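Local coordinates for endo-beta-1,4-glucanase (Bacillus licheniformis, PDB 2JEN), which hydrolyses beta-1,4-glucan chains as a family 12 glycoside hydrolase, with xyloglucanase activity toward the plant cell-wall polysaccharide xyloglucan, at residues 136-141 with 236-241; 56-61 with 79-84; 165-170 with 183-188. The protein carries 1 engineered substitution. All blocks are in the same frame, centred on the assembly; numbering follows the deposited sequence.

Interaction 1: residues 136-141 with 236-241; sequences YDIWLH and SSVEFG. With GLC (alpha-D-glucopyranose), chain B.
Tyr136 and Phe240 leave their strands by different torsions. The tyrosine CG stands anti to its own carbonyl carbon (chi1 -76°), while the phenylalanine CG stands anti to its backbone N (chi1 178°). This brings the edge of Phe240 onto the face of Tyr136 in a T-shaped pair, the planes 61° apart. Phe240 CD2 sits over the centre of the tyrosine ring. Tyr136 CD1 also meets Val238 CG1 at 3.8 Å. Val238 and Ile138 then lie side by side, CG2 against CG1. Strands 118-128 and 247-260 cover parts of this apolar face.

The backbones form an antiparallel ladder. Asp137 pairs with Glu239, and Trp139 with Ser237, as hydrogen-bonded pairs; Ile138 with Val238 is a non-hydrogen-bonded pair. At one end the ladder breaks into a classic beta bulge. Trp139 O accepts from Ser236 N at 2.8 Å and more weakly from Ser237 N at 3.5 Å. Beside the bulge, Ser236 OG reaches the edge of the His141 ring and is hydrogen-bonded to His141 ND1 at 2.7 Å. The two strands belong to the beta-jelly roll of family 12, and the face with Asp137 and Trp139 lines the glycan-binding cleft.

Ser237 and Glu239 are on that same face. Glu239 OE2 comes to the indole edge, 3.3 Å from Trp139 CD1, with its carboxylate plane turned well away from the ring plane. His97 is hydrogen-bonded to the same oxygen. A water accepts from Trp139 NE1 at 3.2 Å and lies close to the carboxylates of Asp137 and Glu239. The chain B glucose rests against Asp137 and Trp139, both of strand 131-141: Trp139 CH2 touches its O3 at 3.3 Å in the ring plane, and Asp137 OD2 approaches its C5 to 3.2 Å.

Interaction 2: residues 56-61 with 79-84; sequences DQVSGW and WPSNTS. With GLC (alpha-D-glucopyranose), chain C; SO4 (sulfate ion), chain G.
Trp61 and Trp79 overlap as an offset stack. The five-membered ring of Trp61 lies over the six-membered ring of Trp79, with centroids 4.2 Å apart and planes only 18° from parallel. The closest atoms are Trp61 CD2 and Trp79 CH2 at 3.2 Å, so the rings are pressed tightly together. Trp61 CG sits between its backbone N and carbonyl carbon (chi1 61°), which lays the indole alongside Trp79, both side chains pointing the same way. Its CB takes part too: Trp61 CB stands 3.8 Å from the centroid of the Trp79 six-membered ring, a CH-pi contact over the face.

Val58 comes in from another side. Its CG2 meets Trp79 CZ3 at 4.0 Å, near the indole plane. Pro80 CD packs against Gly60 O. A CB on Gly60 would be jammed against the carbonyl O of Ser59, which calls for glycine, and would also point toward Pro80.

The two segments are loops of the jelly roll, leading into strand 62-67 and out of strand 72-79. No direct hydrogen bond joins them. A water bridges them instead, donating to Ser59 O at 2.8 Å and to Pro80 O.

Further out, Ser81 OG accepts from Thr83 N at 3.2 Å in a nearly straight bond (173°), forming an ST turn. Ser81 OG is also hydrogen-bonded to Asp72 of the second subunit. Gln63 accepts a hydrogen bond from Trp79 NE1, which is likely to limit how far the indole can turn. Ser59 OG bonds to Ser31 of the second subunit, and Gly60 N to Asn34 of the third. At the far ends, Gln57 NE2 donates to a sulfate, probably from the crystallisation liquor, that Lys38 of the third subunit also binds, while Ser84 O touches C6 of the chain C glucose.

Interaction 3: residues 165-170 with 183-188; sequences AGPAGS and KVYKGY. With GLC (alpha-D-glucopyranose), chain C; XYS (alpha-D-xylopyranose), chain D; GLC (alpha-D-glucopyranose), chain E.
Pro167 CG sits squarely over the centre of the Tyr185 ring. It is 3.3 Å from the centroid and 9° off the normal, a very close CH-pi contact. The two side chains cross at about a right angle, with the phenol ring as a floor beneath the proline. With a serine in place of Tyr185, Pro167 CG would probably lose the ring face it rests on, leaving a gap beneath the proline. The backbones are also close at the glycines. Gly169 CA and Gly187 CA are 3.7 Å apart, and a CB on either residue would clash with the opposite segment.

On the surface side the backbones are still bonded, but the side chains pack loosely. Ser170 and Lys186 form one antiparallel hydrogen-bonded pair, where Ser170 is exposed. Ser170 N donates to Lys186 O, and Lys186 N to Ser170 O, both at 3.0 Å. Neither side chain of this pair makes a close contact across the segments, and Lys186 makes a cation-pi contact with Trp228.

On the side away from Tyr185, the loop meets the glycan. O2 of the chain E glucose donates to Gly166 O at 2.6 Å. Gly166 N donates weakly to O5 of the xylose at 3.0 Å, while Ala168 CB faces O3 of the chain C glucose at 3.6 Å. The xylose hangs from O6 of that glucose, as in the branched chain of xyloglucan, and the loop forms part of the binding cleft that holds backbone and branch.

Overall arrangement
Interactions 1 and 3 reach the same sheet. Their centres lie about 16 Å apart, with nearest atoms about 10 Å apart. Along the chain, both segments of interaction 3 fall between those of interaction 1. Interaction 2 comes earlier and ends before either begins; its centre is about 25 Å from that of interaction 1 and about 22 Å from that of interaction 3. None of the three touches another. The bound glycan relates them. Segment 136-141 meets the chain B glucose through Asp137 and Trp139. Segments 79-84 and 165-170 both touch the chain C glucose, and the nearest atoms of interactions 2 and 3 are about 7 Å apart. Glu243 is hydrogen-bonded to glucose units near interactions 1 and 3.

Interaction 1: residues 136-141 with 236-241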
loop_
_atom_site.group_PDB
_atom_site.type_symbol
_atom_site.label_atom_id
_atom_site.label_comp_id
_atom_site.label_asym_id
_atom_site.label_seq_id
_atom_site.Cartn_x
_atom_site.Cartn_y
_atom_site.Cartn_z
ATOM N N TYR A 136 11.778 -14.321 -24.841
ATOM C CA TYR A 136 12.010 -13.256 -25.773
ATOM C C TYR A 136 10.785 -13.059 -26.636
ATOM O O TYR A 136 10.118 -14.039 -26.999
ATOM C CB TYR A 136 13.175 -13.540 -26.699
ATOM C CG TYR A 136 14.527 -13.379 -26.057
ATOM C CD1 TYR A 136 15.141 -12.138 -25.987
ATOM C CD2 TYR A 136 15.201 -14.469 -25.475
ATOM C CE1 TYR A 136 16.361 -11.983 -25.379
ATOM C CE2 TYR A 136 16.425 -14.314 -24.853
ATOM C CZ TYR A 136 17.027 -13.061 -24.819
ATOM O OH TYR A 136 18.272 -12.898 -24.218
ATOM N N ASP A 137 10.527 -11.815 -26.995
ATOM C CA ASP A 137 9.479 -11.435 -27.961
ATOM C C ASP A 137 10.113 -10.501 -28.959
ATOM O O ASP A 137 10.640 -9.436 -28.586
ATOM C CB ASP A 137 8.299 -10.760 -27.256
ATOM C CG ASP A 137 6.989 -10.842 -28.000
ATOM O OD1 ASP A 137 6.742 -11.772 -28.791
ATOM O OD2 ASP A 137 6.130 -10.008 -27.745
ATOM N N ILE A 138 10.190 -10.952 -30.213
ATOM C CA ILE A 138 10.845 -10.226 -31.280
ATOM C C ILE A 138 9.782 -9.810 -32.283
ATOM O O ILE A 138 9.020 -10.644 -32.766
ATOM C CB ILE A 138 11.903 -11.120 -31.952
ATOM C CG1 ILE A 138 12.972 -11.595 -30.955
ATOM C CG2 ILE A 138 12.544 -10.423 -33.159
ATOM C CD1 ILE A 138 13.063 -13.058 -30.747
ATOM N N TRP A 139 9.682 -8.509 -32.560
ATOM C CA TRP A 139 8.666 -7.961 -33.432
ATOM C C TRP A 139 9.262 -7.601 -34.774
ATOM O O TRP A 139 10.363 -7.045 -34.834
ATOM C CB TRP A 139 8.046 -6.715 -32.831
ATOM C CG TRP A 139 7.232 -6.951 -31.629
ATOM C CD1 TRP A 139 7.506 -6.550 -30.338
ATOM C CD2 TRP A 139 5.960 -7.606 -31.592
ATOM N NE1 TRP A 139 6.478 -6.941 -29.514
ATOM C CE2 TRP A 139 5.513 -7.584 -30.268
ATOM C CE3 TRP A 139 5.152 -8.205 -32.558
ATOM C CZ2 TRP A 139 4.311 -8.121 -29.899
ATOM C CZ3 TRP A 139 3.953 -8.725 -32.181
ATOM C CH2 TRP A 139 3.527 -8.684 -30.873
ATOM N N LEU A 140 8.514 -7.910 -35.841
ATOM C CA LEU A 140 8.908 -7.553 -37.196
ATOM C C LEU A 140 7.788 -6.793 -37.887
ATOM O O LEU A 140 6.608 -6.971 -37.592
ATOM C CB LEU A 140 9.281 -8.809 -38.006
ATOM C CG LEU A 140 10.412 -9.658 -37.437
ATOM C CD1 LEU A 140 9.954 -10.779 -36.530
ATOM C CD2 LEU A 140 11.299 -10.187 -38.589
ATOM N N HIS A 141 8.205 -5.923 -38.807
ATOM C CA HIS A 141 7.314 -5.115 -39.635
ATOM C C HIS A 141 7.803 -5.139 -41.072
ATOM O O HIS A 141 8.958 -5.452 -41.340
ATOM C CB HIS A 141 7.317 -3.655 -39.183
ATOM C CG HIS A 141 6.649 -3.386 -37.863
ATOM N ND1 HIS A 141 7.308 -3.497 -36.644
ATOM C CD2 HIS A 141 5.418 -2.903 -37.593
ATOM C CE1 HIS A 141 6.459 -3.135 -35.684
ATOM N NE2 HIS A 141 5.315 -2.761 -36.237
ATOM N N SER A 236 12.157 -5.068 -35.619
ATOM C CA SER A 236 11.824 -3.799 -34.986
ATOM C C SER A 236 12.183 -3.742 -33.500
ATOM O O SER A 236 12.393 -2.668 -32.972
ATOM C CB SER A 236 10.337 -3.531 -35.121
ATOM O OG SER A 236 9.950 -3.609 -36.466
ATOM N N SER A 237 12.227 -4.893 -32.854
ATOM C CA SER A 237 12.310 -4.980 -31.386
ATOM C C SER A 237 12.851 -6.320 -30.985
ATOM O O SER A 237 12.495 -7.329 -31.598
ATOM C CB SER A 237 10.859 -4.803 -30.862
ATOM O OG SER A 237 10.744 -4.895 -29.471
ATOM N N VAL A 238 13.635 -6.359 -29.892
ATOM C CA VAL A 238 13.898 -7.563 -29.125
ATOM C C VAL A 238 13.555 -7.226 -27.690
ATOM O O VAL A 238 14.102 -6.274 -27.118
ATOM C CB VAL A 238 15.348 -8.048 -29.239
ATOM C CG1 VAL A 238 15.631 -9.192 -28.296
ATOM C CG2 VAL A 238 15.664 -8.427 -30.702
ATOM N N GLU A 239 12.634 -7.998 -27.150
ATOM C CA GLU A 239 12.151 -7.829 -25.785
ATOM C C GLU A 239 12.382 -9.117 -25.022
ATOM O O GLU A 239 12.401 -10.199 -25.630
ATOM C CB GLU A 239 10.651 -7.492 -25.768
ATOM C CG GLU A 239 10.259 -6.442 -26.765
ATOM C CD GLU A 239 8.830 -5.978 -26.718
ATOM O OE1 GLU A 239 8.034 -6.488 -25.909
ATOM O OE2 GLU A 239 8.505 -5.083 -27.536
ATOM N N PHE A 240 12.524 -9.046 -23.710
ATOM C CA PHE A 240 12.610 -10.241 -22.877
ATOM C C PHE A 240 11.765 -10.001 -21.649
ATOM O O PHE A 240 11.909 -8.970 -20.982
ATOM C CB PHE A 240 14.035 -10.537 -22.434
ATOM C CG PHE A 240 14.141 -11.740 -21.532
ATOM C CD1 PHE A 240 14.174 -11.590 -20.171
ATOM C CD2 PHE A 240 14.156 -13.023 -22.058
ATOM C CE1 PHE A 240 14.223 -12.704 -19.343
ATOM C CE2 PHE A 240 14.187 -14.122 -21.251
ATOM C CZ PHE A 240 14.243 -13.968 -19.887
ATOM N N GLY A 241 10.883 -10.946 -21.337
ATOM C CA GLY A 241 10.063 -10.770 -20.154
ATOM C C GLY A 241 9.352 -12.015 -19.758
ATOM O O GLY A 241 9.714 -13.113 -20.217
HETATM C C1 GLC B . 2.942 -12.943 -28.119
HETATM C C2 GLC B . 1.752 -12.173 -28.688
HETATM C C3 GLC B . 2.042 -10.699 -28.585
HETATM C C4 GLC B . 2.207 -10.339 -27.112
HETATM C C5 GLC B . 3.384 -11.189 -26.615
HETATM C C6 GLC B . 3.849 -10.857 -25.191
HETATM O O1 GLC B . 2.798 -14.331 -28.229
HETATM O O2 GLC B . 1.476 -12.397 -30.053
HETATM O O3 GLC B . 0.980 -10.061 -29.296
HETATM O O4 GLC B . 2.552 -8.979 -26.967
HETATM O O5 GLC B . 3.047 -12.562 -26.751
HETATM O O6 GLC B . 2.790 -10.936 -24.261
HETATM O O HOH W 1 5.586 -7.601 -26.542
#

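Interaction 2: residues 56-61 with 79-84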
loop_
_atom_site.group_PDB
_atom_site.type_symbol
_atom_site.label_atom_id
_atom_site.label_comp_id
_atom_site.label_asym_id
_atom_site.label_seq_id
_atom_site.Cartn_x
_atom_site.Cartn_y
_atom_site.Cartn_z
ATOM N N ASP A 56 -7.292 -5.874 -18.308
ATOM C CA ASP A 56 -8.534 -5.076 -18.220
ATOM C C ASP A 56 -9.669 -5.759 -17.456
ATOM O O ASP A 56 -10.476 -5.071 -16.805
ATOM C CB ASP A 56 -9.079 -4.682 -19.624
ATOM C CG ASP A 56 -8.211 -3.696 -20.376
ATOM O OD1 ASP A 56 -7.325 -3.036 -19.792
ATOM O OD2 ASP A 56 -8.451 -3.630 -21.602
ATOM N N GLN A 57 -9.783 -7.079 -17.567
ATOM C CA GLN A 57 -10.922 -7.787 -17.023
ATOM C C GLN A 57 -10.639 -8.569 -15.750
ATOM O O GLN A 57 -11.445 -9.412 -15.338
ATOM C CB GLN A 57 -11.525 -8.721 -18.089
ATOM C CG GLN A 57 -11.991 -7.999 -19.347
ATOM C CD GLN A 57 -12.654 -8.934 -20.300
ATOM O OE1 GLN A 57 -12.002 -9.532 -21.137
ATOM N NE2 GLN A 57 -13.958 -9.081 -20.164
ATOM N N VAL A 58 -9.519 -8.259 -15.107
ATOM C CA VAL A 58 -9.151 -8.885 -13.831
ATOM C C VAL A 58 -8.840 -7.846 -12.770
ATOM O O VAL A 58 -8.581 -6.682 -13.088
ATOM C CB VAL A 58 -8.021 -9.925 -13.976
ATOM C CG1 VAL A 58 -8.454 -11.085 -14.936
ATOM C CG2 VAL A 58 -6.728 -9.293 -14.470
ATOM N N SER A 59 -8.820 -8.281 -11.524
ATOM C CA SER A 59 -8.608 -7.384 -10.403
ATOM C C SER A 59 -7.782 -8.097 -9.332
ATOM O O SER A 59 -7.491 -9.279 -9.451
ATOM C CB SER A 59 -9.947 -6.888 -9.843
ATOM O OG SER A 59 -9.779 -5.876 -8.862
ATOM N N GLY A 60 -7.398 -7.372 -8.310
ATOM C CA GLY A 60 -6.624 -7.937 -7.239
ATOM C C GLY A 60 -5.137 -7.993 -7.454
ATOM O O GLY A 60 -4.434 -8.661 -6.698
ATOM N N TRP A 61 -4.665 -7.359 -8.513
ATOM C CA TRP A 61 -3.309 -7.540 -8.977
ATOM C C TRP A 61 -2.405 -6.366 -8.680
ATOM O O TRP A 61 -2.855 -5.245 -8.409
ATOM C CB TRP A 61 -3.322 -7.795 -10.491
ATOM C CG TRP A 61 -3.874 -6.705 -11.329
ATOM C CD1 TRP A 61 -5.154 -6.607 -11.851
ATOM C CD2 TRP A 61 -3.137 -5.597 -11.875
ATOM N NE1 TRP A 61 -5.239 -5.501 -12.663
ATOM C CE2 TRP A 61 -4.024 -4.865 -12.697
ATOM C CE3 TRP A 61 -1.809 -5.202 -11.803
ATOM C CZ2 TRP A 61 -3.588 -3.767 -13.424
ATOM C CZ3 TRP A 61 -1.399 -4.112 -12.528
ATOM C CH2 TRP A 61 -2.299 -3.415 -13.328
ATOM N N TRP A 79 -0.893 -11.835 -9.825
ATOM C CA TRP A 79 -1.916 -11.912 -10.880
ATOM C C TRP A 79 -2.904 -13.038 -10.466
ATOM O O TRP A 79 -2.827 -14.169 -10.953
ATOM C CB TRP A 79 -1.322 -12.178 -12.259
ATOM C CG TRP A 79 -0.658 -10.966 -12.778
ATOM C CD1 TRP A 79 0.668 -10.714 -12.821
ATOM C CD2 TRP A 79 -1.303 -9.794 -13.278
ATOM N NE1 TRP A 79 0.907 -9.450 -13.331
ATOM C CE2 TRP A 79 -0.304 -8.860 -13.583
ATOM C CE3 TRP A 79 -2.627 -9.442 -13.485
ATOM C CZ2 TRP A 79 -0.599 -7.620 -14.113
ATOM C CZ3 TRP A 79 -2.919 -8.215 -14.028
ATOM C CH2 TRP A 79 -1.904 -7.308 -14.317
ATOM N N PRO A 80 -3.817 -12.767 -9.517
ATOM C CA PRO A 80 -4.702 -13.853 -9.095
ATOM C C PRO A 80 -5.779 -14.215 -10.117
ATOM O O PRO A 80 -6.817 -13.574 -10.205
ATOM C CB PRO A 80 -5.302 -13.346 -7.775
ATOM C CG PRO A 80 -4.486 -12.185 -7.381
ATOM C CD PRO A 80 -4.009 -11.586 -8.669
ATOM N N SER A 81 -5.528 -15.269 -10.881
ATOM C CA SER A 81 -6.444 -15.731 -11.922
ATOM C C SER A 81 -6.053 -17.145 -12.371
ATOM O O SER A 81 -4.868 -17.474 -12.426
ATOM C CB SER A 81 -6.328 -14.827 -13.149
ATOM O OG SER A 81 -7.218 -15.269 -14.212
ATOM N N ASN A 82 -7.058 -17.927 -12.732
ATOM C CA ASN A 82 -6.860 -19.271 -13.262
ATOM C C ASN A 82 -6.923 -19.361 -14.780
ATOM O O ASN A 82 -6.734 -20.459 -15.328
ATOM C CB ASN A 82 -7.849 -20.259 -12.647
ATOM C CG ASN A 82 -9.288 -19.950 -12.998
ATOM O OD1 ASN A 82 -9.596 -19.632 -14.163
ATOM N ND2 ASN A 82 -10.194 -20.052 -12.022
ATOM N N THR A 83 -7.163 -18.248 -15.477
ATOM C CA THR A 83 -7.476 -18.342 -16.868
ATOM C C THR A 83 -6.241 -18.374 -17.750
ATOM O O THR A 83 -5.142 -18.028 -17.339
ATOM C CB THR A 83 -8.428 -17.264 -17.355
ATOM O OG1 THR A 83 -7.718 -16.025 -17.335
ATOM C CG2 THR A 83 -9.732 -17.196 -16.528
ATOM N N SER A 84 -6.449 -18.826 -18.987
ATOM C CA SER A 84 -5.378 -19.050 -19.954
ATOM C C SER A 84 -5.017 -17.805 -20.774
ATOM O O SER A 84 -4.220 -17.867 -21.692
ATOM C CB SER A 84 -5.796 -20.183 -20.904
ATOM O OG SER A 84 -6.864 -19.738 -21.703
HETATM C C1 GLC C . -4.889 -21.412 -26.049
HETATM C C2 GLC C . -4.757 -20.340 -27.109
HETATM C C3 GLC C . -3.327 -19.811 -27.209
HETATM C C4 GLC C . -2.790 -19.437 -25.823
HETATM C C5 GLC C . -2.984 -20.611 -24.881
HETATM C C6 GLC C . -2.548 -20.272 -23.448
HETATM O O1 GLC C . -6.266 -21.668 -25.827
HETATM O O2 GLC C . -5.074 -20.904 -28.373
HETATM O O3 GLC C . -3.255 -18.698 -28.069
HETATM O O4 GLC C . -1.393 -19.189 -25.894
HETATM O O5 GLC C . -4.368 -20.930 -24.824
HETATM O O6 GLC C . -2.905 -21.377 -22.622
HETATM S S SO4 G . -15.294 -6.514 -17.674
HETATM O O1 SO4 G . -14.115 -6.197 -16.896
HETATM O O2 SO4 G . -15.107 -6.420 -19.121
HETATM O O3 SO4 G . -15.326 -7.963 -17.377
HETATM O O4 SO4 G . -16.603 -6.066 -17.211
HETATM O O HOH W 2 -6.119 -10.852 -11.358
#

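Interaction 3: residues 165-170 with 183-188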
loop_
_atom_site.group_PDB
_atom_site.type_symbol
_atom_site.label_atom_id
_atom_site.label_comp_id
_atom_site.label_asym_id
_atom_site.label_seq_id
_atom_site.Cartn_x
_atom_site.Cartn_y
_atom_site.Cartn_z
ATOM N N ALA A 165 2.464 -23.472 -18.857
ATOM C CA ALA A 165 1.849 -22.750 -19.963
ATOM C C ALA A 165 2.006 -23.476 -21.279
ATOM O O ALA A 165 2.492 -24.619 -21.337
ATOM C CB ALA A 165 2.405 -21.277 -20.077
ATOM N N GLY A 166 1.548 -22.824 -22.332
ATOM C CA GLY A 166 1.725 -23.329 -23.680
ATOM C C GLY A 166 1.481 -22.212 -24.666
ATOM O O GLY A 166 0.818 -21.231 -24.346
ATOM N N PRO A 167 2.056 -22.320 -25.858
ATOM C CA PRO A 167 2.079 -21.252 -26.800
ATOM C C PRO A 167 0.869 -21.184 -27.714
ATOM O O PRO A 167 0.007 -22.092 -27.717
ATOM C CB PRO A 167 3.344 -21.556 -27.605
ATOM C CG PRO A 167 3.324 -23.043 -27.676
ATOM C CD PRO A 167 2.897 -23.452 -26.296
ATOM N N ALA A 168 0.825 -20.120 -28.507
ATOM C CA ALA A 168 -0.198 -19.950 -29.522
ATOM C C ALA A 168 0.159 -20.845 -30.705
ATOM O O ALA A 168 1.330 -21.089 -31.020
ATOM C CB ALA A 168 -0.256 -18.516 -29.965
ATOM N N GLY A 169 -0.864 -21.312 -31.381
ATOM C CA GLY A 169 -0.670 -22.055 -32.613
ATOM C C GLY A 169 -0.462 -23.524 -32.399
ATOM O O GLY A 169 -0.772 -24.083 -31.329
ATOM N N SER A 170 0.064 -24.176 -33.434
ATOM C CA SER A 170 0.179 -25.622 -33.453
ATOM C C SER A 170 1.637 -26.052 -33.518
ATOM O O SER A 170 2.483 -25.392 -34.124
ATOM C CB SER A 170 -0.584 -26.223 -34.638
ATOM O OG SER A 170 -1.973 -26.105 -34.410
ATOM N N LYS A 183 11.006 -26.757 -29.145
ATOM C CA LYS A 183 9.739 -27.141 -29.783
ATOM C C LYS A 183 9.207 -25.915 -30.523
ATOM O O LYS A 183 9.085 -24.844 -29.940
ATOM C CB LYS A 183 8.733 -27.605 -28.734
ATOM C CG LYS A 183 9.209 -28.796 -27.954
ATOM C CD LYS A 183 8.278 -29.086 -26.779
ATOM C CE LYS A 183 8.517 -28.059 -25.572
ATOM N NZ LYS A 183 7.753 -28.427 -24.312
ATOM N N VAL A 184 8.912 -26.056 -31.798
ATOM C CA VAL A 184 8.512 -24.970 -32.675
ATOM C C VAL A 184 7.007 -25.005 -32.890
ATOM O O VAL A 184 6.448 -26.076 -33.144
ATOM C CB VAL A 184 9.202 -25.056 -34.048
ATOM C CG1 VAL A 184 8.748 -23.947 -34.984
ATOM C CG2 VAL A 184 10.715 -25.143 -33.900
ATOM N N TYR A 185 6.357 -23.860 -32.746
ATOM C CA TYR A 185 4.935 -23.671 -32.952
ATOM C C TYR A 185 4.674 -22.534 -33.919
ATOM O O TYR A 185 5.434 -21.545 -33.972
ATOM C CB TYR A 185 4.243 -23.341 -31.636
ATOM C CG TYR A 185 4.364 -24.448 -30.622
ATOM C CD1 TYR A 185 5.532 -24.639 -29.909
ATOM C CD2 TYR A 185 3.280 -25.272 -30.321
ATOM C CE1 TYR A 185 5.646 -25.652 -28.972
ATOM C CE2 TYR A 185 3.401 -26.293 -29.366
ATOM C CZ TYR A 185 4.583 -26.466 -28.731
ATOM O OH TYR A 185 4.709 -27.479 -27.764
ATOM N N LYS A 186 3.587 -22.637 -34.675
ATOM C CA LYS A 186 3.198 -21.616 -35.653
ATOM C C LYS A 186 1.714 -21.321 -35.497
ATOM O O LYS A 186 0.886 -22.221 -35.570
ATOM C CB LYS A 186 3.516 -22.085 -37.078
ATOM C CG LYS A 186 3.131 -21.082 -38.158
ATOM C CD LYS A 186 3.495 -21.601 -39.538
ATOM C CE LYS A 186 3.309 -20.591 -40.655
ATOM N NZ LYS A 186 1.904 -20.125 -40.859
ATOM N N GLY A 187 1.388 -20.055 -35.293
ATOM C CA GLY A 187 0.033 -19.577 -35.224
ATOM C C GLY A 187 -0.110 -18.204 -35.815
ATOM O O GLY A 187 0.817 -17.669 -36.404
ATOM N N TYR A 188 -1.295 -17.629 -35.586
ATOM C CA TYR A 188 -1.643 -16.302 -36.090
ATOM C C TYR A 188 -2.465 -15.597 -35.043
ATOM O O TYR A 188 -3.412 -16.172 -34.513
ATOM C CB TYR A 188 -2.429 -16.397 -37.385
ATOM C CG TYR A 188 -2.885 -15.069 -37.944
ATOM C CD1 TYR A 188 -4.177 -14.600 -37.735
ATOM C CD2 TYR A 188 -2.017 -14.257 -38.614
ATOM C CE1 TYR A 188 -4.590 -13.378 -38.236
ATOM C CE2 TYR A 188 -2.411 -13.019 -39.105
ATOM C CZ TYR A 188 -3.708 -12.584 -38.913
ATOM O OH TYR A 188 -4.115 -11.348 -39.400
HETATM C C1 GLC C . -4.889 -21.412 -26.049
HETATM C C2 GLC C . -4.757 -20.340 -27.109
HETATM C C3 GLC C . -3.327 -19.811 -27.209
HETATM C C4 GLC C . -2.790 -19.437 -25.823
HETATM C C5 GLC C . -2.984 -20.611 -24.881
HETATM C C6 GLC C . -2.548 -20.272 -23.448
HETATM O O1 GLC C . -6.266 -21.668 -25.827
HETATM O O2 GLC C . -5.074 -20.904 -28.373
HETATM O O3 GLC C . -3.255 -18.698 -28.069
HETATM O O4 GLC C . -1.393 -19.189 -25.894
HETATM O O5 GLC C . -4.368 -20.930 -24.824
HETATM O O6 GLC C . -2.905 -21.377 -22.622
HETATM C C1 XYS D . -1.822 -22.184 -22.183
HETATM C C2 XYS D . -2.371 -23.433 -21.541
HETATM C C3 XYS D . -3.133 -23.077 -20.284
HETATM C C4 XYS D . -2.231 -22.263 -19.372
HETATM C C5 XYS D . -1.721 -21.071 -20.160
HETATM O O2 XYS D . -3.216 -24.134 -22.462
HETATM O O3 XYS D . -3.603 -24.246 -19.625
HETATM O O4 XYS D . -3.012 -21.773 -18.292
HETATM O O5 XYS D . -0.990 -21.476 -21.316
HETATM C C1 GLC E . -0.944 -17.845 -25.617
HETATM C C2 GLC E . 0.566 -17.847 -25.640
HETATM C C3 GLC E . 1.129 -16.452 -25.517
HETATM C C4 GLC E . 0.451 -15.465 -26.470
HETATM C C5 GLC E . -1.074 -15.643 -26.376
HETATM C C6 GLC E . -1.778 -14.768 -27.409
HETATM O O2 GLC E . 1.040 -18.612 -24.553
HETATM O O3 GLC E . 2.502 -16.497 -25.808
HETATM O O4 GLC E . 0.868 -14.134 -26.167
HETATM O O5 GLC E . -1.410 -16.983 -26.652
HETATM O O6 GLC E . -3.168 -14.695 -27.085
#